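Local coordinates for fimbrium subunit Fim1C (Bacteroides vulgatus, PDB 4QB7), which is probably a component of the tip of fimbriae, the filamentous cell-surface appendages that mediate adhesion and biofilm formation, at residues 132-136 and 229-234. Sequence-based numbering, arbitrary orientation.
Sequences NNWKD and QDLSDF. With SO4 (sulfate ion), chain R.
Trp134 carries the tightly packed part of this contact, its indole lodged against Gln229, Leu231 and Phe234. The ring NE1 donates to the backbone O of Asp230 at 2.8 Å, a bond bent to 156° at the hydrogen, with the donor lying above the carbonyl plane. Leu231 CD2 rests over one face of the five-membered ring, 3.7 Å from its centroid and almost on the normal, a CH-pi contact. At the far end of the indole Gln229 stands crosswise, its amide nearly perpendicular to the ring and OE1 at the edge, 3.4 Å from Trp134 CH2; its NE2 turns instead to the backbone O of Thr227. Phe234 has CG anti to its backbone N (chi1 176°), which brings CD1 within 3.7 Å of Trp134 CB and places the ring edge beside the backbone O of Asn133. Leu268 of strand 259-270 touches both aromatic side chains, and Phe262 meets Phe234 edge-to-face.

Toward solvent the fit is looser. The Asn133 amide lies against Asp233 CB, with ND2 3.4 Å away, and a water accepts from this ND2 and from Asp233 N while donating to Asp230 O, which therefore takes a second hydrogen bond. Lys135 lays CG along the Phe234 ring edge while CE passes near Asp233 O, and a sulfate, probably from the crystallisation liquor, sits on Asn132 N.

Asp230 OD1 accepts from Ser232 N, an Asx turn that follows strand 229-230, and also from Ser232 OG on its syn lone pair; OG also bonds to Leu193 N of strand 186-196. Across the contact, the type I' beta turn Asn132 to Lys135 carries Trp134, which docks the loop between strands 123-127 and 141-143 onto strand 229-230 in this fimbrillin-like, transthyretin-clan beta fold.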
loop_
_atom_site.group_PDB
_atom_site.type_symbol
_atom_site.label_atom_id
_atom_site.label_comp_id
_atom_site.label_asym_id
_atom_site.label_seq_id
_atom_site.Cartn_x
_atom_site.Cartn_y
_atom_site.Cartn_z
ATOM N N ASN A 132 -8.219 -9.219 -10.114
ATOM C CA ASN A 132 -8.902 -10.034 -9.097
ATOM C C ASN A 132 -9.606 -9.125 -8.080
ATOM O O ASN A 132 -9.402 -9.255 -6.883
ATOM C CB ASN A 132 -7.933 -11.038 -8.428
ATOM C CG ASN A 132 -8.510 -11.931 -7.335
ATOM O OD1 ASN A 132 -9.723 -12.201 -7.249
ATOM N ND2 ASN A 132 -7.637 -12.368 -6.440
ATOM N N ASN A 133 -10.418 -8.187 -8.566
ATOM C CA ASN A 133 -11.184 -7.255 -7.731
ATOM C C ASN A 133 -10.368 -6.621 -6.591
ATOM O O ASN A 133 -10.818 -6.610 -5.447
ATOM C CB ASN A 133 -12.444 -7.924 -7.193
ATOM C CG ASN A 133 -13.390 -8.182 -8.329
ATOM O OD1 ASN A 133 -13.697 -9.335 -8.635
ATOM N ND2 ASN A 133 -13.772 -7.116 -9.065
ATOM N N TRP A 134 -9.175 -6.057 -6.932
ATOM C CA TRP A 134 -8.253 -5.334 -6.037
ATOM C C TRP A 134 -7.632 -6.210 -4.936
ATOM O O TRP A 134 -7.020 -5.669 -4.014
ATOM C CB TRP A 134 -8.970 -4.127 -5.388
ATOM C CG TRP A 134 -9.676 -3.258 -6.385
ATOM C CD1 TRP A 134 -10.973 -3.368 -6.798
ATOM C CD2 TRP A 134 -9.084 -2.225 -7.177
ATOM N NE1 TRP A 134 -11.229 -2.454 -7.795
ATOM C CE2 TRP A 134 -10.083 -1.739 -8.048
ATOM C CE3 TRP A 134 -7.810 -1.645 -7.220
ATOM C CZ2 TRP A 134 -9.849 -0.687 -8.939
ATOM C CZ3 TRP A 134 -7.577 -0.605 -8.101
ATOM C CH2 TRP A 134 -8.589 -0.136 -8.949
ATOM N N LYS A 135 -7.756 -7.538 -5.033
ATOM C CA LYS A 135 -7.314 -8.453 -3.982
ATOM C C LYS A 135 -5.907 -8.926 -4.219
ATOM O O LYS A 135 -5.369 -9.640 -3.379
ATOM C CB LYS A 135 -8.304 -9.640 -3.821
ATOM C CG LYS A 135 -9.754 -9.153 -3.599
ATOM C CD LYS A 135 -10.673 -10.110 -2.873
ATOM C CE LYS A 135 -12.132 -9.903 -3.221
ATOM N NZ LYS A 135 -12.522 -10.655 -4.454
ATOM N N ASP A 136 -5.273 -8.473 -5.310
ATOM C CA ASP A 136 -3.906 -8.857 -5.664
ATOM C C ASP A 136 -2.894 -7.707 -5.528
ATOM O O ASP A 136 -1.751 -7.876 -5.951
ATOM C CB ASP A 136 -3.876 -9.359 -7.116
ATOM C CG ASP A 136 -4.530 -10.697 -7.388
ATOM O OD1 ASP A 136 -4.962 -11.361 -6.408
ATOM O OD2 ASP A 136 -4.612 -11.084 -8.589
ATOM N N GLN A 229 -12.870 4.035 -10.650
ATOM C CA GLN A 229 -12.391 2.686 -10.339
ATOM C C GLN A 229 -13.411 2.018 -9.489
ATOM O O GLN A 229 -13.672 2.504 -8.390
ATOM C CB GLN A 229 -11.013 2.738 -9.634
ATOM C CG GLN A 229 -9.910 3.425 -10.461
ATOM C CD GLN A 229 -9.585 2.704 -11.754
ATOM O OE1 GLN A 229 -9.394 1.476 -11.793
ATOM N NE2 GLN A 229 -9.529 3.455 -12.848
ATOM N N ASP A 230 -14.040 0.939 -10.008
ATOM C CA ASP A 230 -15.099 0.224 -9.294
ATOM C C ASP A 230 -14.540 -0.697 -8.228
ATOM O O ASP A 230 -13.790 -1.637 -8.531
ATOM C CB ASP A 230 -16.007 -0.567 -10.247
ATOM C CG ASP A 230 -17.389 -0.885 -9.675
ATOM O OD1 ASP A 230 -17.638 -0.569 -8.478
ATOM O OD2 ASP A 230 -18.230 -1.435 -10.424
ATOM N N LEU A 231 -14.954 -0.430 -6.971
ATOM C CA LEU A 231 -14.559 -1.173 -5.776
ATOM C C LEU A 231 -15.696 -2.043 -5.236
ATOM O O LEU A 231 -15.533 -2.656 -4.190
ATOM C CB LEU A 231 -14.124 -0.184 -4.662
ATOM C CG LEU A 231 -12.995 0.791 -4.934
ATOM C CD1 LEU A 231 -12.859 1.724 -3.786
ATOM C CD2 LEU A 231 -11.680 0.061 -5.115
ATOM N N SER A 232 -16.847 -2.090 -5.917
ATOM C CA SER A 232 -18.048 -2.816 -5.460
ATOM C C SER A 232 -17.806 -4.286 -5.147
ATOM O O SER A 232 -18.337 -4.775 -4.140
ATOM C CB SER A 232 -19.185 -2.700 -6.468
ATOM O OG SER A 232 -19.506 -1.333 -6.660
ATOM N N ASP A 233 -17.024 -4.993 -5.977
ATOM C CA ASP A 233 -16.782 -6.418 -5.720
ATOM C C ASP A 233 -15.655 -6.644 -4.686
ATOM O O ASP A 233 -15.407 -7.793 -4.306
ATOM C CB ASP A 233 -16.485 -7.188 -7.023
ATOM C CG ASP A 233 -17.636 -7.217 -7.998
ATOM O OD1 ASP A 233 -18.800 -7.352 -7.546
ATOM O OD2 ASP A 233 -17.384 -7.080 -9.206
ATOM N N PHE A 234 -14.991 -5.559 -4.234
ATOM C CA PHE A 234 -13.932 -5.629 -3.244
ATOM C C PHE A 234 -14.573 -5.623 -1.866
ATOM O O PHE A 234 -14.022 -6.182 -0.902
ATOM C CB PHE A 234 -12.933 -4.467 -3.420
ATOM C CG PHE A 234 -11.847 -4.422 -2.361
ATOM C CD1 PHE A 234 -10.800 -5.344 -2.371
ATOM C CD2 PHE A 234 -11.902 -3.487 -1.313
ATOM C CE1 PHE A 234 -9.827 -5.328 -1.369
ATOM C CE2 PHE A 234 -10.907 -3.456 -0.328
ATOM C CZ PHE A 234 -9.878 -4.377 -0.365
HETATM S S SO4 R . -9.593 -9.487 -13.340
HETATM O O1 SO4 R . -8.635 -10.341 -12.641
HETATM O O2 SO4 R . -9.879 -8.223 -12.613
HETATM O O3 SO4 R . -9.051 -9.171 -14.660
HETATM O O4 SO4 R . -10.845 -10.237 -13.466
HETATM O O HOH W 1 -14.498 -4.375 -7.908
#